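Local coordinates for protein putative beta-glucosidase (PDB 5WAB) that hydrolyses beta-glucosidic linkages as a family 3 glycoside hydrolase, and probably also releases terminal arabinopyranosyl units from ginsenosides, at residues A[97-102]-A[296-301]; A[496-501]-A[538-543]; A[563-568]-A[622-627]. All blocks are in the same frame, centred on the assembly; numbering follows the deposited sequence.

Contact 1. Residues A[97-102]-A[296-301]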
loop_
_atom_site.group_PDB
_atom_site.type_symbol
_atom_site.label_atom_id
_atom_site.label_comp_id
_atom_site.label_asym_id
_atom_site.label_seq_id
_atom_site.Cartn_x
_atom_site.Cartn_y
_atom_site.Cartn_z
ATOM N N CYS A 97 13.942 -5.578 15.082
ATOM C CA CYS A 97 15.220 -5.421 14.395
ATOM C C CYS A 97 16.342 -5.149 15.381
ATOM O O CYS A 97 17.462 -5.639 15.203
ATOM C CB CYS A 97 15.148 -4.285 13.373
ATOM S SG CYS A 97 14.116 -4.591 11.931
ATOM N N ILE A 98 16.058 -4.372 16.431
ATOM C CA ILE A 98 17.087 -4.032 17.412
ATOM C C ILE A 98 17.534 -5.275 18.175
ATOM O O ILE A 98 18.721 -5.434 18.486
ATOM C CB ILE A 98 16.582 -2.921 18.353
ATOM C CG1 ILE A 98 16.408 -1.621 17.567
ATOM C CG2 ILE A 98 17.553 -2.695 19.502
ATOM C CD1 ILE A 98 15.713 -0.521 18.338
ATOM N N GLN A 99 16.600 -6.181 18.475
ATOM C CA GLN A 99 16.975 -7.448 19.095
ATOM C C GLN A 99 17.848 -8.285 18.166
ATOM O O GLN A 99 18.824 -8.902 18.607
ATOM C CB GLN A 99 15.724 -8.235 19.491
ATOM C CG GLN A 99 15.985 -9.695 19.872
ATOM C CD GLN A 99 14.716 -10.444 20.250
ATOM O OE1 GLN A 99 13.976 -10.027 21.142
ATOM N NE2 GLN A 99 14.455 -11.554 19.566
ATOM N N GLU A 100 17.529 -8.297 16.871
ATOM C CA GLU A 100 18.152 -9.211 15.927
ATOM C C GLU A 100 19.295 -8.574 15.147
ATOM O O GLU A 100 19.776 -9.169 14.180
ATOM C CB GLU A 100 17.098 -9.760 14.964
ATOM C CG GLU A 100 16.049 -10.613 15.644
ATOM C CD GLU A 100 16.631 -11.866 16.251
ATOM O OE1 GLU A 100 17.424 -12.539 15.561
ATOM O OE2 GLU A 100 16.309 -12.174 17.418
ATOM N N LYS A 101 19.752 -7.395 15.565
ATOM C CA LYS A 101 20.898 -6.710 14.962
ATOM C C LYS A 101 20.684 -6.488 13.465
ATOM O O LYS A 101 21.542 -6.800 12.638
ATOM C CB LYS A 101 22.195 -7.486 15.217
ATOM C CG LYS A 101 22.335 -8.030 16.640
ATOM C CD LYS A 101 22.162 -6.974 17.723
ATOM C CE LYS A 101 23.322 -6.010 17.809
ATOM N NZ LYS A 101 23.131 -5.124 18.997
ATOM N N VAL A 102 19.515 -5.945 13.122
ATOM C CA VAL A 102 19.147 -5.620 11.745
ATOM C C VAL A 102 19.033 -4.106 11.636
ATOM O O VAL A 102 18.157 -3.498 12.264
ATOM C CB VAL A 102 17.828 -6.294 11.333
ATOM C CG1 VAL A 102 17.402 -5.806 9.957
ATOM C CG2 VAL A 102 17.967 -7.806 11.343
ATOM N N ASP A 296 21.861 -7.017 24.158
ATOM C CA ASP A 296 20.942 -7.931 24.836
ATOM C C ASP A 296 19.561 -7.313 25.033
ATOM O O ASP A 296 19.005 -7.308 26.134
ATOM C CB ASP A 296 21.527 -8.398 26.168
ATOM C CG ASP A 296 22.642 -9.402 25.986
ATOM O OD1 ASP A 296 23.719 -8.998 25.498
ATOM O OD2 ASP A 296 22.441 -10.590 26.322
ATOM N N TYR A 297 18.991 -6.802 23.946
ATOM C CA TYR A 297 17.610 -6.343 23.971
ATOM C C TYR A 297 16.681 -7.441 23.471
ATOM O O TYR A 297 16.926 -8.045 22.424
ATOM C CB TYR A 297 17.415 -5.085 23.129
ATOM C CG TYR A 297 15.956 -4.711 23.025
ATOM C CD1 TYR A 297 15.314 -4.056 24.066
ATOM C CD2 TYR A 297 15.217 -5.025 21.892
ATOM C CE1 TYR A 297 13.976 -3.722 23.985
ATOM C CE2 TYR A 297 13.879 -4.692 21.800
ATOM C CZ TYR A 297 13.263 -4.040 22.850
ATOM O OH TYR A 297 11.929 -3.708 22.763
ATOM N N HIS A 298 15.612 -7.685 24.221
ATOM C CA HIS A 298 14.589 -8.655 23.854
ATOM C C HIS A 298 13.245 -7.946 23.794
ATOM O O HIS A 298 12.825 -7.326 24.777
ATOM C CB HIS A 298 14.552 -9.808 24.856
ATOM C CG HIS A 298 15.779 -10.664 24.832
ATOM N ND1 HIS A 298 17.028 -10.180 25.161
ATOM C CD2 HIS A 298 15.948 -11.974 24.537
ATOM C CE1 HIS A 298 17.914 -11.153 25.057
ATOM N NE2 HIS A 298 17.284 -12.253 24.683
ATOM N N PHE A 299 12.580 -8.029 22.646
ATOM C CA PHE A 299 11.304 -7.352 22.479
ATOM C C PHE A 299 10.188 -8.133 23.161
ATOM O O PHE A 299 10.257 -9.356 23.313
ATOM C CB PHE A 299 10.980 -7.140 20.996
ATOM C CG PHE A 299 10.694 -8.411 20.222
ATOM C CD1 PHE A 299 9.410 -8.934 20.161
ATOM C CD2 PHE A 299 11.700 -9.049 19.513
ATOM C CE1 PHE A 299 9.145 -10.085 19.435
ATOM C CE2 PHE A 299 11.443 -10.201 18.790
ATOM C CZ PHE A 299 10.161 -10.718 18.750
ATOM N N ASP A 300 9.159 -7.405 23.591
ATOM C CA ASP A 300 8.004 -8.011 24.247
ATOM C C ASP A 300 7.168 -8.744 23.204
ATOM O O ASP A 300 6.516 -8.113 22.365
ATOM C CB ASP A 300 7.192 -6.933 24.957
ATOM C CG ASP A 300 6.185 -7.503 25.940
ATOM O OD1 ASP A 300 5.741 -8.658 25.756
ATOM O OD2 ASP A 300 5.826 -6.781 26.896
ATOM N N VAL A 301 7.193 -10.078 23.251
ATOM C CA VAL A 301 6.472 -10.874 22.261
ATOM C C VAL A 301 4.972 -10.625 22.364
ATOM O O VAL A 301 4.286 -10.427 21.354
ATOM C CB VAL A 301 6.807 -12.368 22.421
ATOM C CG1 VAL A 301 5.832 -13.214 21.616
ATOM C CG2 VAL A 301 8.241 -12.639 21.997
HETATM O O HOH W 1 19.960 -6.347 21.484
HETATM O O HOH W 2 11.674 -11.264 22.217
#

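Contact 2. Residues A[496-501]-A[538-543]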
loop_
_atom_site.group_PDB
_atom_site.type_symbol
_atom_site.label_atom_id
_atom_site.label_comp_id
_atom_site.label_asym_id
_atom_site.label_seq_id
_atom_site.Cartn_x
_atom_site.Cartn_y
_atom_site.Cartn_z
ATOM N N GLN A 496 -8.865 -0.502 -2.446
ATOM C CA GLN A 496 -8.833 -1.057 -3.788
ATOM C C GLN A 496 -10.268 -1.141 -4.284
ATOM O O GLN A 496 -11.174 -1.490 -3.519
ATOM C CB GLN A 496 -8.183 -2.447 -3.766
ATOM C CG GLN A 496 -7.346 -2.831 -4.974
ATOM C CD GLN A 496 -6.535 -4.104 -4.728
ATOM O OE1 GLN A 496 -6.503 -4.631 -3.614
ATOM N NE2 GLN A 496 -5.888 -4.608 -5.772
ATOM N N THR A 497 -10.477 -0.814 -5.556
ATOM C CA THR A 497 -11.789 -0.971 -6.169
ATOM C C THR A 497 -12.067 -2.444 -6.444
ATOM O O THR A 497 -11.196 -3.168 -6.934
ATOM C CB THR A 497 -11.872 -0.182 -7.474
ATOM O OG1 THR A 497 -11.756 1.219 -7.199
ATOM C CG2 THR A 497 -13.194 -0.461 -8.196
ATOM N N ILE A 498 -13.285 -2.887 -6.138
ATOM C CA ILE A 498 -13.724 -4.224 -6.539
ATOM C C ILE A 498 -14.608 -4.099 -7.774
ATOM O O ILE A 498 -15.779 -3.706 -7.661
ATOM C CB ILE A 498 -14.475 -4.941 -5.412
ATOM C CG1 ILE A 498 -13.613 -5.028 -4.159
ATOM C CG2 ILE A 498 -14.873 -6.333 -5.872
ATOM C CD1 ILE A 498 -14.276 -5.801 -3.030
ATOM N N PRO A 499 -14.115 -4.440 -8.959
ATOM C CA PRO A 499 -14.893 -4.215 -10.180
ATOM C C PRO A 499 -15.877 -5.350 -10.434
ATOM O O PRO A 499 -15.814 -6.418 -9.825
ATOM C CB PRO A 499 -13.818 -4.162 -11.265
ATOM C CG PRO A 499 -12.760 -5.094 -10.752
ATOM C CD PRO A 499 -12.766 -4.958 -9.248
ATOM N N MET A 500 -16.806 -5.091 -11.359
ATOM C CA MET A 500 -17.715 -6.147 -11.791
ATOM C C MET A 500 -16.995 -7.191 -12.637
ATOM O O MET A 500 -17.431 -8.345 -12.700
ATOM C CB MET A 500 -18.896 -5.557 -12.558
ATOM C CG MET A 500 -19.880 -4.762 -11.697
ATOM S SD MET A 500 -20.561 -5.717 -10.324
ATOM C CE MET A 500 -21.553 -6.930 -11.188
ATOM N N ASN A 501 -15.902 -6.806 -13.292
ATOM C CA ASN A 501 -15.182 -7.654 -14.231
ATOM C C ASN A 501 -13.832 -7.008 -14.507
ATOM O O ASN A 501 -13.747 -5.783 -14.630
ATOM C CB ASN A 501 -15.976 -7.834 -15.536
ATOM C CG ASN A 501 -15.410 -8.928 -16.424
ATOM O OD1 ASN A 501 -14.216 -8.953 -16.720
ATOM N ND2 ASN A 501 -16.270 -9.851 -16.840
ATOM N N VAL A 538 -19.330 -0.593 -10.519
ATOM C CA VAL A 538 -18.356 -1.432 -9.841
ATOM C C VAL A 538 -19.106 -2.257 -8.809
ATOM O O VAL A 538 -20.245 -1.956 -8.446
ATOM C CB VAL A 538 -17.234 -0.617 -9.168
ATOM C CG1 VAL A 538 -16.399 0.099 -10.217
ATOM C CG2 VAL A 538 -17.835 0.380 -8.184
ATOM N N ASP A 539 -18.455 -3.318 -8.339
ATOM C CA ASP A 539 -19.075 -4.138 -7.305
ATOM C C ASP A 539 -19.052 -3.413 -5.964
ATOM O O ASP A 539 -20.096 -3.221 -5.332
ATOM C CB ASP A 539 -18.372 -5.492 -7.213
ATOM C CG ASP A 539 -19.255 -6.565 -6.614
ATOM O OD1 ASP A 539 -20.460 -6.304 -6.404
ATOM O OD2 ASP A 539 -18.743 -7.671 -6.349
ATOM N N TYR A 540 -17.868 -2.984 -5.521
ATOM C CA TYR A 540 -17.747 -2.199 -4.304
ATOM C C TYR A 540 -16.734 -1.084 -4.550
ATOM O O TYR A 540 -15.611 -1.357 -5.021
ATOM C CB TYR A 540 -17.338 -3.078 -3.120
ATOM C CG TYR A 540 -18.340 -4.182 -2.842
ATOM C CD1 TYR A 540 -19.430 -3.969 -2.006
ATOM C CD2 TYR A 540 -18.209 -5.432 -3.443
ATOM C CE1 TYR A 540 -20.358 -4.976 -1.765
ATOM C CE2 TYR A 540 -19.128 -6.442 -3.207
ATOM C CZ TYR A 540 -20.201 -6.210 -2.368
ATOM O OH TYR A 540 -21.115 -7.213 -2.132
ATOM N N PRO A 541 -17.092 0.166 -4.269
ATOM C CA PRO A 541 -16.235 1.290 -4.652
ATOM C C PRO A 541 -15.088 1.515 -3.678
ATOM O O PRO A 541 -15.092 1.062 -2.532
ATOM C CB PRO A 541 -17.196 2.483 -4.634
ATOM C CG PRO A 541 -18.185 2.122 -3.573
ATOM C CD PRO A 541 -18.350 0.618 -3.645
ATOM N N PHE A 542 -14.092 2.239 -4.175
ATOM C CA PHE A 542 -12.966 2.660 -3.358
ATOM C C PHE A 542 -13.458 3.425 -2.133
ATOM O O PHE A 542 -14.329 4.294 -2.238
ATOM C CB PHE A 542 -12.031 3.522 -4.208
ATOM C CG PHE A 542 -10.900 4.138 -3.445
ATOM C CD1 PHE A 542 -9.744 3.420 -3.196
ATOM C CD2 PHE A 542 -10.988 5.446 -2.996
ATOM C CE1 PHE A 542 -8.699 3.990 -2.498
ATOM C CE2 PHE A 542 -9.953 6.021 -2.300
ATOM C CZ PHE A 542 -8.804 5.294 -2.050
ATOM N N GLY A 543 -12.907 3.089 -0.968
ATOM C CA GLY A 543 -13.297 3.731 0.272
ATOM C C GLY A 543 -14.588 3.234 0.892
ATOM O O GLY A 543 -15.087 3.870 1.826
HETATM O O HOH W 3 -17.054 -8.790 -8.365
#

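Contact 3. Residues A[563-568]-A[622-627]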
loop_
_atom_site.group_PDB
_atom_site.type_symbol
_atom_site.label_atom_id
_atom_site.label_comp_id
_atom_site.label_asym_id
_atom_site.label_seq_id
_atom_site.Cartn_x
_atom_site.Cartn_y
_atom_site.Cartn_z
ATOM N N ALA A 563 -4.893 32.279 -1.895
ATOM C CA ALA A 563 -5.136 32.398 -3.328
ATOM C C ALA A 563 -5.551 31.060 -3.931
ATOM O O ALA A 563 -6.391 31.016 -4.836
ATOM C CB ALA A 563 -3.895 32.944 -4.032
ATOM N N ASN A 564 -4.970 29.957 -3.451
ATOM C CA ASN A 564 -5.246 28.633 -4.009
ATOM C C ASN A 564 -5.266 27.564 -2.923
ATOM O O ASN A 564 -4.808 26.435 -3.134
ATOM C CB ASN A 564 -4.233 28.263 -5.093
ATOM C CG ASN A 564 -4.260 29.213 -6.265
ATOM O OD1 ASN A 564 -5.198 29.203 -7.058
ATOM N ND2 ASN A 564 -3.234 30.047 -6.380
ATOM N N THR A 565 -5.797 27.895 -1.747
ATOM C CA THR A 565 -5.929 26.917 -0.675
ATOM C C THR A 565 -7.300 27.048 -0.030
ATOM O O THR A 565 -7.923 28.113 -0.044
ATOM C CB THR A 565 -4.851 27.070 0.405
ATOM O OG1 THR A 565 -4.909 28.391 0.965
ATOM C CG2 THR A 565 -3.466 26.803 -0.176
ATOM N N ALA A 566 -7.743 25.949 0.577
ATOM C CA ALA A 566 -9.039 25.901 1.227
ATOM C C ALA A 566 -8.920 25.084 2.505
ATOM O O ALA A 566 -7.919 24.404 2.748
ATOM C CB ALA A 566 -10.105 25.311 0.298
ATOM N N HIS A 567 -9.965 25.152 3.325
ATOM C CA HIS A 567 -9.993 24.457 4.601
ATOM C C HIS A 567 -11.374 23.858 4.806
ATOM O O HIS A 567 -12.387 24.526 4.582
ATOM C CB HIS A 567 -9.642 25.404 5.755
ATOM C CG HIS A 567 -9.638 24.743 7.096
ATOM N ND1 HIS A 567 -10.651 24.923 8.014
ATOM C CD2 HIS A 567 -8.757 23.890 7.668
ATOM C CE1 HIS A 567 -10.389 24.215 9.098
ATOM N NE2 HIS A 567 -9.245 23.578 8.914
ATOM N N VAL A 568 -11.415 22.616 5.273
ATOM C CA VAL A 568 -12.658 21.868 5.404
ATOM C C VAL A 568 -12.960 21.651 6.873
ATOM O O VAL A 568 -12.078 21.283 7.654
ATOM C CB VAL A 568 -12.586 20.517 4.680
ATOM C CG1 VAL A 568 -13.955 19.864 4.685
ATOM C CG2 VAL A 568 -12.108 20.725 3.271
ATOM N N LEU A 622 -6.463 21.649 2.762
ATOM C CA LEU A 622 -6.328 21.366 1.334
ATOM C C LEU A 622 -5.322 22.357 0.764
ATOM O O LEU A 622 -5.674 23.502 0.470
ATOM C CB LEU A 622 -7.675 21.467 0.623
ATOM C CG LEU A 622 -8.734 20.427 0.998
ATOM C CD1 LEU A 622 -10.045 20.659 0.244
ATOM C CD2 LEU A 622 -8.201 19.024 0.733
ATOM N N ASP A 623 -4.070 21.928 0.619
ATOM C CA ASP A 623 -3.046 22.820 0.099
ATOM C C ASP A 623 -3.209 22.975 -1.412
ATOM O O ASP A 623 -4.141 22.443 -2.024
ATOM C CB ASP A 623 -1.651 22.304 0.452
ATOM C CG ASP A 623 -1.380 20.899 -0.086
ATOM O OD1 ASP A 623 -2.132 20.409 -0.954
ATOM O OD2 ASP A 623 -0.397 20.278 0.368
ATOM N N GLU A 624 -2.278 23.706 -2.027
ATOM C CA GLU A 624 -2.358 23.929 -3.466
ATOM C C GLU A 624 -2.277 22.621 -4.248
ATOM O O GLU A 624 -2.875 22.507 -5.324
ATOM C CB GLU A 624 -1.264 24.896 -3.906
ATOM C CG GLU A 624 -1.402 26.279 -3.300
ATOM C CD GLU A 624 -0.357 27.246 -3.826
ATOM O OE1 GLU A 624 0.546 26.801 -4.570
ATOM O OE2 GLU A 624 -0.434 28.449 -3.492
ATOM N N ARG A 625 -1.528 21.637 -3.743
ATOM C CA ARG A 625 -1.427 20.348 -4.417
ATOM C C ARG A 625 -2.740 19.567 -4.407
ATOM O O ARG A 625 -2.908 18.648 -5.216
ATOM C CB ARG A 625 -0.312 19.513 -3.791
ATOM C CG ARG A 625 1.098 19.912 -4.236
ATOM C CD ARG A 625 1.378 19.452 -5.667
ATOM N NE ARG A 625 1.298 17.997 -5.786
ATOM C CZ ARG A 625 2.308 17.167 -5.550
ATOM N NH1 ARG A 625 3.497 17.644 -5.191
ATOM N NH2 ARG A 625 2.128 15.856 -5.675
ATOM N N ALA A 626 -3.681 19.911 -3.525
ATOM C CA ALA A 626 -4.986 19.262 -3.566
ATOM C C ALA A 626 -5.795 19.678 -4.785
ATOM O O ALA A 626 -6.789 19.018 -5.105
ATOM C CB ALA A 626 -5.781 19.569 -2.299
ATOM N N PHE A 627 -5.403 20.767 -5.453
ATOM C CA PHE A 627 -6.122 21.296 -6.604
ATOM C C PHE A 627 -5.269 21.351 -7.863
ATOM O O PHE A 627 -5.718 21.898 -8.877
ATOM C CB PHE A 627 -6.655 22.699 -6.297
ATOM C CG PHE A 627 -7.509 22.766 -5.063
ATOM C CD1 PHE A 627 -8.855 22.445 -5.120
ATOM C CD2 PHE A 627 -6.969 23.166 -3.852
ATOM C CE1 PHE A 627 -9.641 22.503 -3.992
ATOM C CE2 PHE A 627 -7.751 23.230 -2.719
ATOM C CZ PHE A 627 -9.090 22.898 -2.788
HETATM O O HOH W 4 -0.566 30.581 -5.303
#

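Contact 1. Residues A[97-102]-A[296-301]
The amide of Gln99 meets the ring of Phe299 with their planes only 20° apart. Its OE1 lies 3.0 Å from CD2 of Phe299, and NE2 of Gln99 lies 3.4 Å from CE2 of Phe299. A bond at each end fixes the rotation of this amide. Gln99 OE1 accepts from the backbone N of Phe299 at 2.9 Å, and Gln99 NE2 donates to the anti lone pair of Glu100 OE2, nearly straight at 172°. Water 2 adds a second donor to OE1 of Gln99, also donates to the carbonyl of Phe299, and sits over the centre of one face of the Phe299 ring. Gln99 gets there by an extended chain whose CG is anti to the backbone N (chi1 168°), carrying CB and CG past the carbonyl oxygen of Tyr297. The Tyr297 ring turns its edge, in plane, to the backbone N of Gln99, while its CD2 packs 4.1 Å from CG2 of Ile98. The contact thus joins the C-terminal end of helix 83-99, in the family's TIM-barrel-type N-terminal domain, to the linker between helices 271-292 and 301-313. Tyr297 also rests on Glu95 and Phe299 on Glu96 of helix 83-99, and Val102 touches Met41 and Thr43 of strand 41-44.

Contact 2. Residues A[496-501]-A[538-543]
Ile498 is faced by both Asp539 and Tyr540, a classic beta bulge in a short antiparallel pairing within the GH3 C-terminal domain. Ile498 N donates to Tyr540 O at 3.0 Å, and Tyr540 N returns a bond to Ile498 O at 3.1 Å. Asp539 N reaches the same oxygen at 2.8 Å but weakly, its N-H bent to 128°. The side chains of Ile498 and Tyr540 run abreast on one face of the pairing, with CD1 of Ile498 4.0 Å from CD2 of Tyr540. Thr497 holds OG1 opposite the carbonyl carbon (chi1 -65°), which swings its methyl CG2 to within 3.8 Å of CG1 of Val538, while OG1 lies the same distance from CB of Phe542. A glycine in place of Thr497 would probably leave the Val538 methyl without this neighbour and open a gap beside Phe542. At the far end the bent Met500 chain brings SD 3.7 Å from CA of Asp539, and water 3 donates both to Pro499 O and, at 2.9 Å, to Asp539 OD2. In the next shell, Leu319 of strand 317-321 packs against both Ile498 and Tyr540. Tyr531 of helix 528-531 touches Thr497, Pro499 and Val538, and Tyr528 stacks on the Phe542 ring. Glu127 OE1 accepts a hydrogen bond from the backbone N of Thr497.

Contact 3. Residues A[563-568]-A[622-627]
The Phe627 ring is approached obliquely by Ala566 CB, 4.0 Å from its CZ, and by the carbonyl oxygen of Asn564, equally far from CD2; Tyr644 meets the same ring edge-to-face. This packing lies in the fibronectin type III-like beta-sandwich, where strands 566-574 and 615-622 run antiparallel. Ala566 and Leu622 form a hydrogen-bonded pair: Ala566 N donates to Leu622 O at 3.2 Å, and Leu622 N to Ala566 O at 3.1 Å. On the face bearing Ala566 and Leu622, CD1 of Leu622 packs 3.7 Å from CG2 of Val568, and both residues touch Val646 of the other sheet. Past Leu622 the chain enters a short 3-10 turn beginning at Glu624. There Glu624 extends beyond CG alongside the 563-568 segment: its CG lies 3.4 Å from the carbonyl oxygen of Asn564 and 3.8 Å from CG2 of Thr565. A chi1 of 58° places that methyl opposite the carbonyl carbon of Thr565, beside the backbone N, and puts OG1 between the two, where it is hydrogen-bonded to Thr561 OG1. Asn564 ND2 donates to Gly665 O and also to water 4, which in turn donates to Glu624 OE2 at 2.8 Å.

From the N terminus, the chain leaves helix 83-99, completes the remaining strands of the parallel sheet of the N-terminal domain, and returns after helix 271-292 to close contact 1, an excursion of 193 intervening residues. Contact 2 then closes a much shorter loop of 36 residues, tying strand 498-499 to the loop after helix 528-531 in the C-terminal family domain. Contact 3 closes a helix-free span of 53 residues in the fibronectin-like domain, joining strand 566-574 to the end of strand 615-622 and the turn after it. The three are in series: none nests in or crosses another. Contacts 1 and 2 lie on opposite sides of the chain's centre; contacts 2 and 3 come nearer, with closest atoms about 13 Å apart.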